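Long-range contacts in glycosylation Associate Protein 3 (Streptococcus agalactiae serotype V, PDB 6OYC), which probably works with its partners Gap1 and Gap2 in the glycosylation and accessory Sec export of bacterial surface glycoproteins: residues N42-T50 / I57-R65; L203-E213 / G233-F244. All blocks are in the same frame, centred on the assembly; numbering follows the deposited sequence.

Contact 1 (N42-T50 / I57-R65)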
loop_
_atom_site.group_PDB
_atom_site.type_symbol
_atom_site.label_atom_id
_atom_site.label_comp_id
_atom_site.label_asym_id
_atom_site.label_seq_id
_atom_site.Cartn_x
_atom_site.Cartn_y
_atom_site.Cartn_z
ATOM N N ASN C 42 14.869 -6.900 19.865
ATOM C CA ASN C 42 13.477 -6.708 19.481
ATOM C C ASN C 42 13.421 -5.329 18.840
ATOM O O ASN C 42 13.475 -4.315 19.533
ATOM C CB ASN C 42 12.564 -6.825 20.696
ATOM C CG ASN C 42 11.101 -6.937 20.321
ATOM O OD1 ASN C 42 10.482 -7.989 20.473
ATOM N ND2 ASN C 42 10.539 -5.844 19.828
ATOM N N LEU C 43 13.367 -5.286 17.502
ATOM C CA LEU C 43 13.457 -4.011 16.794
ATOM C C LEU C 43 12.142 -3.260 16.805
ATOM O O LEU C 43 12.139 -2.024 16.758
ATOM C CB LEU C 43 13.879 -4.219 15.340
ATOM C CG LEU C 43 15.210 -4.914 15.079
ATOM C CD1 LEU C 43 15.186 -5.546 13.698
ATOM C CD2 LEU C 43 16.379 -3.929 15.213
ATOM N N TYR C 44 11.026 -3.988 16.846
ATOM C CA TYR C 44 9.721 -3.362 16.765
ATOM C C TYR C 44 8.659 -4.394 17.109
ATOM O O TYR C 44 8.787 -5.566 16.740
ATOM C CB TYR C 44 9.473 -2.773 15.364
ATOM C CG TYR C 44 8.254 -1.905 15.366
ATOM C CD1 TYR C 44 8.288 -0.637 15.934
ATOM C CD2 TYR C 44 7.042 -2.376 14.869
ATOM C CE1 TYR C 44 7.157 0.150 15.983
ATOM C CE2 TYR C 44 5.904 -1.585 14.897
ATOM C CZ TYR C 44 5.968 -0.319 15.453
ATOM O OH TYR C 44 4.844 0.469 15.510
ATOM N N THR C 45 7.607 -3.950 17.792
ATOM C CA THR C 45 6.497 -4.822 18.160
ATOM C C THR C 45 5.172 -4.151 17.823
ATOM O O THR C 45 4.919 -3.016 18.242
ATOM C CB THR C 45 6.540 -5.190 19.651
ATOM O OG1 THR C 45 7.670 -6.034 19.894
ATOM C CG2 THR C 45 5.278 -5.967 20.057
ATOM N N TRP C 46 4.339 -4.865 17.071
ATOM C CA TRP C 46 2.954 -4.521 16.791
ATOM C C TRP C 46 2.027 -5.235 17.772
ATOM O O TRP C 46 2.334 -6.325 18.261
ATOM C CB TRP C 46 2.575 -4.934 15.369
ATOM C CG TRP C 46 3.349 -4.284 14.273
ATOM C CD1 TRP C 46 3.002 -3.157 13.589
ATOM C CD2 TRP C 46 4.580 -4.746 13.692
ATOM N NE1 TRP C 46 3.946 -2.874 12.630
ATOM C CE2 TRP C 46 4.920 -3.838 12.664
ATOM C CE3 TRP C 46 5.429 -5.827 13.947
ATOM C CZ2 TRP C 46 6.079 -3.977 11.891
ATOM C CZ3 TRP C 46 6.574 -5.970 13.171
ATOM C CH2 TRP C 46 6.890 -5.049 12.159
ATOM N N SER C 47 0.859 -4.645 18.023
ATOM C CA SER C 47 -0.022 -5.209 19.039
ATOM C C SER C 47 -1.482 -5.187 18.594
ATOM O O SER C 47 -1.928 -4.265 17.904
ATOM C CB SER C 47 0.125 -4.462 20.380
ATOM O OG SER C 47 -0.773 -5.025 21.322
ATOM N N SER C 48 -2.228 -6.208 19.027
ATOM C CA SER C 48 -3.650 -6.345 18.727
ATOM C C SER C 48 -4.553 -5.625 19.727
ATOM O O SER C 48 -5.777 -5.614 19.536
ATOM C CB SER C 48 -4.044 -7.837 18.649
ATOM O OG SER C 48 -4.422 -8.404 19.896
ATOM N N GLN C 49 -3.993 -5.036 20.781
ATOM C CA GLN C 49 -4.784 -4.367 21.806
ATOM C C GLN C 49 -3.900 -3.379 22.549
ATOM O O GLN C 49 -2.736 -3.674 22.819
ATOM C CB GLN C 49 -5.377 -5.370 22.793
ATOM C CG GLN C 49 -6.205 -4.730 23.886
ATOM C CD GLN C 49 -7.253 -5.683 24.427
ATOM O OE1 GLN C 49 -7.791 -6.564 23.702
ATOM N NE2 GLN C 49 -7.536 -5.542 25.712
ATOM N N THR C 50 -4.456 -2.210 22.869
ATOM C CA THR C 50 -3.752 -1.174 23.614
ATOM C C THR C 50 -4.723 -0.475 24.564
ATOM O O THR C 50 -5.939 -0.511 24.382
ATOM C CB THR C 50 -3.143 -0.091 22.698
ATOM O OG1 THR C 50 -4.207 0.696 22.124
ATOM C CG2 THR C 50 -2.299 -0.674 21.582
ATOM N N ILE C 57 -1.315 4.875 21.310
ATOM C CA ILE C 57 -1.691 4.498 19.954
ATOM C C ILE C 57 -2.808 3.476 20.038
ATOM O O ILE C 57 -2.982 2.794 21.052
ATOM C CB ILE C 57 -0.533 3.883 19.138
ATOM C CG1 ILE C 57 0.050 2.669 19.886
ATOM C CG2 ILE C 57 0.523 4.942 18.788
ATOM C CD1 ILE C 57 0.992 1.831 19.012
ATOM N N SER C 58 -3.566 3.378 18.948
ATOM C CA SER C 58 -4.503 2.296 18.728
ATOM C C SER C 58 -3.751 1.005 18.405
ATOM O O SER C 58 -2.614 1.048 17.933
ATOM C CB SER C 58 -5.433 2.657 17.573
ATOM O OG SER C 58 -6.226 3.780 17.907
ATOM N N PRO C 59 -4.364 -0.158 18.628
ATOM C CA PRO C 59 -3.733 -1.389 18.149
ATOM C C PRO C 59 -3.526 -1.274 16.653
ATOM O O PRO C 59 -4.302 -0.628 15.948
ATOM C CB PRO C 59 -4.755 -2.478 18.488
ATOM C CG PRO C 59 -6.058 -1.753 18.524
ATOM C CD PRO C 59 -5.731 -0.411 19.124
ATOM N N ASN C 60 -2.460 -1.889 16.168
ATOM C CA ASN C 60 -2.165 -1.869 14.744
ATOM C C ASN C 60 -2.235 -3.269 14.146
ATOM O O ASN C 60 -1.841 -3.466 12.988
ATOM C CB ASN C 60 -0.796 -1.219 14.501
ATOM C CG ASN C 60 0.229 -1.631 15.550
ATOM O OD1 ASN C 60 0.176 -2.739 16.073
ATOM N ND2 ASN C 60 1.143 -0.735 15.873
ATOM N N LEU C 61 -2.736 -4.243 14.905
ATOM C CA LEU C 61 -3.010 -5.589 14.425
ATOM C C LEU C 61 -4.508 -5.855 14.501
ATOM O O LEU C 61 -5.158 -5.433 15.462
ATOM C CB LEU C 61 -2.256 -6.665 15.252
ATOM C CG LEU C 61 -0.728 -6.511 15.209
ATOM C CD1 LEU C 61 -0.017 -7.562 16.067
ATOM C CD2 LEU C 61 -0.227 -6.549 13.755
ATOM N N PRO C 62 -5.077 -6.563 13.533
ATOM C CA PRO C 62 -6.521 -6.800 13.543
ATOM C C PRO C 62 -6.911 -7.917 14.493
ATOM O O PRO C 62 -6.120 -8.801 14.843
ATOM C CB PRO C 62 -6.821 -7.211 12.095
ATOM C CG PRO C 62 -5.563 -7.952 11.673
ATOM C CD PRO C 62 -4.414 -7.214 12.385
ATOM N N LEU C 63 -8.180 -7.867 14.864
ATOM C CA LEU C 63 -8.819 -8.906 15.658
ATOM C C LEU C 63 -8.911 -10.192 14.846
ATOM O O LEU C 63 -9.369 -10.175 13.702
ATOM C CB LEU C 63 -10.205 -8.417 16.066
ATOM C CG LEU C 63 -10.975 -8.868 17.294
ATOM C CD1 LEU C 63 -10.155 -8.703 18.574
ATOM C CD2 LEU C 63 -12.306 -8.086 17.367
ATOM N N LEU C 64 -8.487 -11.309 15.432
ATOM C CA LEU C 64 -8.482 -12.594 14.745
ATOM C C LEU C 64 -9.481 -13.543 15.399
ATOM O O LEU C 64 -9.943 -13.318 16.522
ATOM C CB LEU C 64 -7.073 -13.209 14.749
ATOM C CG LEU C 64 -5.961 -12.359 14.105
ATOM C CD1 LEU C 64 -4.628 -13.116 14.059
ATOM C CD2 LEU C 64 -6.354 -11.880 12.698
ATOM N N ARG C 65 -9.826 -14.609 14.685
ATOM C CA ARG C 65 -10.814 -15.576 15.167
ATOM C C ARG C 65 -10.129 -16.874 15.598
ATOM O O ARG C 65 -9.354 -17.462 14.832
ATOM C CB ARG C 65 -11.877 -15.873 14.094
ATOM C CG ARG C 65 -12.455 -14.640 13.361
ATOM C CD ARG C 65 -12.904 -13.594 14.351
ATOM N NE ARG C 65 -13.929 -12.685 13.833
ATOM C CZ ARG C 65 -13.711 -11.433 13.416
ATOM N NH1 ARG C 65 -12.472 -10.895 13.418
ATOM N NH2 ARG C 65 -14.750 -10.714 12.987
#
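Ser48 and Leu61 bring their CA atoms to 4.4 Å, and Gln49 then faces Pro59, so residues 57-65 run back past the end of strand 41-47 in a roughly antiparallel sense without forming a strand. Asn60 holds both main-chain polar groups of Ser47. Its OD1 accepts from Ser47 N at 2.8 Å, the donor lying in the plane of the amide carbonyl, while Asn60 N donates a hydrogen bond to Ser47 O at 3.0 Å, nearly in line with the C=O. Ser47 O accepts a second bond from Leu61 N, which comes from above the carbonyl plane. A chi1 of 40° places CG of Asn60 between its backbone N and carbonyl carbon, from where OD1 reaches Ser47 N. The same oxygen lies at the edge of the Trp46 indole, the amide turned 69° from the ring. Leu61 adds an apolar contact, CD2 to Trp46 CB at 3.6 Å, and Pro59 lays CB against the Ser48 carbonyl carbon. Farther out, Thr50 OG1 donates to Ile57 O at 2.7 Å, in the carbonyl plane. Strand 41-47 is an outermost strand of a four-stranded antiparallel sheet, paired with strand 118-125; the loop covers its other side, Asn60 taking the Ser47 N-H.

Contact 2 (L203-E213 / G233-F244). With GOL (glycerol), chain S.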
loop_
_atom_site.group_PDB
_atom_site.type_symbol
_atom_site.label_atom_id
_atom_site.label_comp_id
_atom_site.label_asym_id
_atom_site.label_seq_id
_atom_site.Cartn_x
_atom_site.Cartn_y
_atom_site.Cartn_z
ATOM N N LEU C 203 1.724 4.353 -8.363
ATOM C CA LEU C 203 1.235 4.174 -9.720
ATOM C C LEU C 203 1.764 5.246 -10.666
ATOM O O LEU C 203 1.320 5.325 -11.812
ATOM C CB LEU C 203 -0.292 4.140 -9.717
ATOM C CG LEU C 203 -0.771 2.896 -8.974
ATOM C CD1 LEU C 203 -2.286 2.887 -8.803
ATOM C CD2 LEU C 203 -0.294 1.645 -9.695
ATOM N N ILE C 204 2.694 6.075 -10.208
ATOM C CA ILE C 204 3.422 6.993 -11.071
ATOM C C ILE C 204 4.680 6.249 -11.493
ATOM O O ILE C 204 5.647 6.168 -10.738
ATOM C CB ILE C 204 3.734 8.306 -10.353
ATOM C CG1 ILE C 204 2.421 8.984 -9.967
ATOM C CG2 ILE C 204 4.614 9.212 -11.216
ATOM C CD1 ILE C 204 2.571 10.255 -9.209
ATOM N N LEU C 205 4.648 5.656 -12.685
ATOM C CA LEU C 205 5.687 4.722 -13.113
ATOM C C LEU C 205 6.268 5.155 -14.453
ATOM O O LEU C 205 5.520 5.310 -15.438
ATOM C CB LEU C 205 5.129 3.301 -13.215
ATOM C CG LEU C 205 4.570 2.801 -11.884
ATOM C CD1 LEU C 205 3.839 1.487 -12.048
ATOM C CD2 LEU C 205 5.687 2.698 -10.837
ATOM N N PRO C 206 7.588 5.336 -14.538
ATOM C CA PRO C 206 8.212 5.699 -15.821
ATOM C C PRO C 206 7.844 4.762 -16.953
ATOM O O PRO C 206 7.736 5.212 -18.105
ATOM C CB PRO C 206 9.711 5.643 -15.506
ATOM C CG PRO C 206 9.796 5.869 -14.017
ATOM C CD PRO C 206 8.572 5.202 -13.450
ATOM N N GLU C 207 7.612 3.478 -16.657
ATOM C CA GLU C 207 7.240 2.535 -17.710
ATOM C C GLU C 207 5.798 2.728 -18.171
ATOM O O GLU C 207 5.464 2.382 -19.308
ATOM C CB GLU C 207 7.471 1.097 -17.246
ATOM C CG GLU C 207 8.930 0.666 -17.361
ATOM C CD GLU C 207 9.661 1.338 -18.547
ATOM O OE1 GLU C 207 9.484 0.881 -19.703
ATOM O OE2 GLU C 207 10.422 2.319 -18.324
ATOM N N LEU C 208 4.937 3.281 -17.320
ATOM C CA LEU C 208 3.563 3.555 -17.731
ATOM C C LEU C 208 3.459 4.903 -18.435
ATOM O O LEU C 208 2.711 5.043 -19.411
ATOM C CB LEU C 208 2.641 3.506 -16.514
ATOM C CG LEU C 208 1.147 3.681 -16.761
ATOM C CD1 LEU C 208 0.618 2.640 -17.741
ATOM C CD2 LEU C 208 0.387 3.652 -15.430
ATOM N N GLU C 209 4.196 5.899 -17.941
ATOM C CA GLU C 209 4.349 7.157 -18.663
ATOM C C GLU C 209 4.886 6.911 -20.069
ATOM O O GLU C 209 4.370 7.458 -21.052
ATOM C CB GLU C 209 5.279 8.091 -17.889
ATOM C CG GLU C 209 5.473 9.442 -18.543
ATOM C CD GLU C 209 6.058 10.475 -17.602
ATOM O OE1 GLU C 209 6.097 11.659 -17.987
ATOM O OE2 GLU C 209 6.480 10.120 -16.481
ATOM N N LYS C 210 5.922 6.076 -20.179
ATOM C CA LYS C 210 6.457 5.719 -21.488
ATOM C C LYS C 210 5.421 4.973 -22.327
ATOM O O LYS C 210 5.305 5.207 -23.537
ATOM C CB LYS C 210 7.730 4.886 -21.311
ATOM C CG LYS C 210 8.655 4.856 -22.519
ATOM C CD LYS C 210 8.364 3.643 -23.393
ATOM C CE LYS C 210 9.319 3.550 -24.579
ATOM N NZ LYS C 210 10.643 3.009 -24.176
ATOM N N GLY C 211 4.652 4.075 -21.704
ATOM C CA GLY C 211 3.639 3.344 -22.450
ATOM C C GLY C 211 2.530 4.238 -22.980
ATOM O O GLY C 211 2.047 4.049 -24.101
ATOM N N LEU C 212 2.104 5.216 -22.177
ATOM C CA LEU C 212 1.102 6.182 -22.619
ATOM C C LEU C 212 1.638 7.067 -23.738
ATOM O O LEU C 212 0.900 7.415 -24.670
ATOM C CB LEU C 212 0.669 7.057 -21.445
ATOM C CG LEU C 212 -0.234 6.445 -20.379
ATOM C CD1 LEU C 212 -0.134 7.250 -19.077
ATOM C CD2 LEU C 212 -1.673 6.354 -20.899
ATOM N N GLU C 213 2.900 7.485 -23.629
ATOM C CA GLU C 213 3.502 8.315 -24.666
ATOM C C GLU C 213 3.523 7.585 -26.004
ATOM O O GLU C 213 3.132 8.149 -27.036
ATOM C CB GLU C 213 4.915 8.706 -24.250
ATOM C CG GLU C 213 5.227 10.169 -24.319
ATOM C CD GLU C 213 6.711 10.421 -24.131
ATOM O OE1 GLU C 213 7.274 9.955 -23.108
ATOM O OE2 GLU C 213 7.316 11.071 -25.012
ATOM N N GLY C 233 -3.811 5.594 -7.051
ATOM C CA GLY C 233 -4.292 5.735 -8.418
ATOM C C GLY C 233 -4.809 7.134 -8.706
ATOM O O GLY C 233 -4.518 7.712 -9.756
ATOM N N ASN C 234 -5.605 7.688 -7.787
ATOM C CA ASN C 234 -6.089 9.054 -7.968
ATOM C C ASN C 234 -4.921 10.019 -8.091
ATOM O O ASN C 234 -4.950 10.942 -8.908
ATOM C CB ASN C 234 -6.992 9.474 -6.802
ATOM C CG ASN C 234 -8.300 8.704 -6.743
ATOM O OD1 ASN C 234 -8.856 8.315 -7.759
ATOM N ND2 ASN C 234 -8.801 8.496 -5.536
ATOM N N PHE C 235 -3.881 9.816 -7.284
ATOM C CA PHE C 235 -2.707 10.679 -7.348
ATOM C C PHE C 235 -1.983 10.514 -8.678
ATOM O O PHE C 235 -1.671 11.500 -9.353
ATOM C CB PHE C 235 -1.779 10.363 -6.182
ATOM C CG PHE C 235 -0.667 11.347 -5.996
ATOM C CD1 PHE C 235 -0.913 12.709 -6.038
ATOM C CD2 PHE C 235 0.622 10.908 -5.738
ATOM C CE1 PHE C 235 0.117 13.620 -5.857
ATOM C CE2 PHE C 235 1.655 11.811 -5.542
ATOM C CZ PHE C 235 1.400 13.171 -5.613
ATOM N N ALA C 236 -1.706 9.266 -9.067
ATOM C CA ALA C 236 -1.094 9.010 -10.364
ATOM C C ALA C 236 -1.930 9.583 -11.507
ATOM O O ALA C 236 -1.387 10.220 -12.420
ATOM C CB ALA C 236 -0.880 7.509 -10.554
ATOM N N ALA C 237 -3.252 9.370 -11.472
ATOM C CA ALA C 237 -4.113 9.892 -12.532
ATOM C C ALA C 237 -3.976 11.403 -12.670
ATOM O O ALA C 237 -3.958 11.927 -13.788
ATOM C CB ALA C 237 -5.572 9.511 -12.270
ATOM N N LEU C 238 -3.876 12.124 -11.551
ATOM C CA LEU C 238 -3.665 13.565 -11.634
ATOM C C LEU C 238 -2.352 13.877 -12.332
ATOM O O LEU C 238 -2.259 14.837 -13.106
ATOM C CB LEU C 238 -3.674 14.190 -10.236
ATOM C CG LEU C 238 -4.988 14.237 -9.456
ATOM C CD1 LEU C 238 -4.686 14.598 -8.012
ATOM C CD2 LEU C 238 -5.969 15.227 -10.071
ATOM N N TYR C 239 -1.322 13.070 -12.062
ATOM C CA TYR C 239 0.001 13.314 -12.622
ATOM C C TYR C 239 0.014 13.052 -14.123
ATOM O O TYR C 239 0.549 13.849 -14.905
ATOM C CB TYR C 239 1.027 12.434 -11.910
ATOM C CG TYR C 239 2.357 12.362 -12.616
ATOM C CD1 TYR C 239 3.364 13.286 -12.342
ATOM C CD2 TYR C 239 2.608 11.376 -13.558
ATOM C CE1 TYR C 239 4.591 13.221 -12.987
ATOM C CE2 TYR C 239 3.821 11.307 -14.212
ATOM C CZ TYR C 239 4.812 12.231 -13.925
ATOM O OH TYR C 239 6.025 12.150 -14.578
ATOM N N TYR C 240 -0.553 11.923 -14.540
ATOM C CA TYR C 240 -0.636 11.634 -15.964
ATOM C C TYR C 240 -1.408 12.730 -16.704
ATOM O O TYR C 240 -1.000 13.152 -17.795
ATOM C CB TYR C 240 -1.260 10.248 -16.171
ATOM C CG TYR C 240 -0.373 9.127 -15.643
ATOM C CD1 TYR C 240 0.992 9.128 -15.893
ATOM C CD2 TYR C 240 -0.892 8.088 -14.877
ATOM C CE1 TYR C 240 1.812 8.125 -15.415
ATOM C CE2 TYR C 240 -0.072 7.071 -14.398
ATOM C CZ TYR C 240 1.280 7.100 -14.665
ATOM O OH TYR C 240 2.124 6.118 -14.198
ATOM N N ALA C 241 -2.495 13.240 -16.105
ATOM C CA ALA C 241 -3.284 14.271 -16.770
ATOM C C ALA C 241 -2.501 15.569 -16.921
ATOM O O ALA C 241 -2.714 16.305 -17.889
ATOM C CB ALA C 241 -4.587 14.532 -16.018
ATOM N N LYS C 242 -1.590 15.867 -15.999
ATOM C CA LYS C 242 -0.815 17.080 -16.175
ATOM C C LYS C 242 0.249 16.902 -17.253
ATOM O O LYS C 242 0.547 17.846 -17.993
ATOM C CB LYS C 242 -0.207 17.501 -14.842
ATOM C CG LYS C 242 1.009 18.386 -14.941
ATOM C CD LYS C 242 0.645 19.858 -14.913
ATOM C CE LYS C 242 1.924 20.729 -14.899
ATOM N NZ LYS C 242 1.658 22.207 -14.798
ATOM N N LYS C 243 0.799 15.697 -17.379
ATOM C CA LYS C 243 1.780 15.430 -18.420
ATOM C C LYS C 243 1.153 15.262 -19.801
ATOM O O LYS C 243 1.845 15.499 -20.793
ATOM C CB LYS C 243 2.593 14.180 -18.069
ATOM C CG LYS C 243 3.612 14.396 -16.971
ATOM C CD LYS C 243 4.683 15.394 -17.414
ATOM C CE LYS C 243 6.073 14.767 -17.428
ATOM N NZ LYS C 243 6.898 15.236 -18.582
ATOM N N PHE C 244 -0.123 14.864 -19.894
ATOM C CA PHE C 244 -0.775 14.556 -21.172
ATOM C C PHE C 244 -2.139 15.226 -21.266
ATOM O O PHE C 244 -3.168 14.599 -20.990
ATOM C CB PHE C 244 -0.935 13.051 -21.376
ATOM C CG PHE C 244 0.349 12.268 -21.257
ATOM C CD1 PHE C 244 1.321 12.342 -22.239
ATOM C CD2 PHE C 244 0.571 11.432 -20.167
ATOM C CE1 PHE C 244 2.501 11.610 -22.136
ATOM C CE2 PHE C 244 1.754 10.696 -20.054
ATOM C CZ PHE C 244 2.719 10.789 -21.040
HETATM C C1 GOL S . 8.338 10.676 -10.812
HETATM O O1 GOL S . 8.031 11.982 -10.434
HETATM C C2 GOL S . 8.098 10.625 -12.330
HETATM O O2 GOL S . 8.724 11.687 -12.981
HETATM C C3 GOL S . 8.631 9.235 -12.794
HETATM O O3 GOL S . 8.073 8.969 -14.064
#
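This is a helix-helix contact of the alpha/beta domain, between two helices that flank its parallel sheet, extended by the loop 203-205, which leads into helix 206-218 and wedges against the start of helix 231-243. The axes of the short segments cross at -43° and approach to 11.5 Å at their closest, a spacing bridged by large side chains. At the loop end the gap is small: Leu203 CD1 lies 3.5 Å from Gly233 CA, and Ile204 packs on Ala236. Tyr240 OH donates to Leu203 O at 2.6 Å and accepts from Leu205 N at 3.0 Å, the latter nearly straight at 167°. Those two bonds fix the loop at Leu205, the N-cap of helix 206-218. Leu212 CD1 covers one face of the Tyr240 ring, 4.1 Å from its centroid.

Tyr239, its ring swung anti to the main-chain nitrogen, is sandwiched: Ile204 CG2 sits over one face, 3.9 Å from the centroid, and Lys243 CG over the opposite one. Its OH donates to Glu209 OE2 at 2.8 Å, on the syn side but tilted out of the carboxylate plane. A glycerol, probably from the crystallisation liquor, bonds to Tyr239 OH and weakly to OE2. Glu209 OE1 makes a long salt bridge (3.7 Å) to Lys243 NZ. Beyond the helix end, Phe244 packs against Leu212 CB and turns an edge to Glu213 CG. Helix 206-218 lies between parallel strands 191-193 and 223-227, helix 231-243 between adjacent parallel strands 223-227 and 248-251: successive beta-alpha-beta crossovers of a layered alpha/beta fold.

Overall arrangement
Contacts 1 and 2 lie on opposite sides of the chain's centre, with centres about 36 Å apart and nearest atoms about 22 Å apart, and they share no helix or strand. Contact 1 belongs to the beta-rich part, contact 2 to the parallel alpha/beta part. Both are partly buried, yet contact 2 has the larger buried proportion among its touching residues and covers 656 Å² against 478 Å². Chemistry follows place: a loop covering a sheet edge is held mainly by main-chain groups, one amide and a threonine hydroxyl, whereas the two helices meet through aromatic rings and aliphatic branches, one tyrosine hydroxyl gripping main-chain groups of the loop 203-205 and another a glutamate carboxylate.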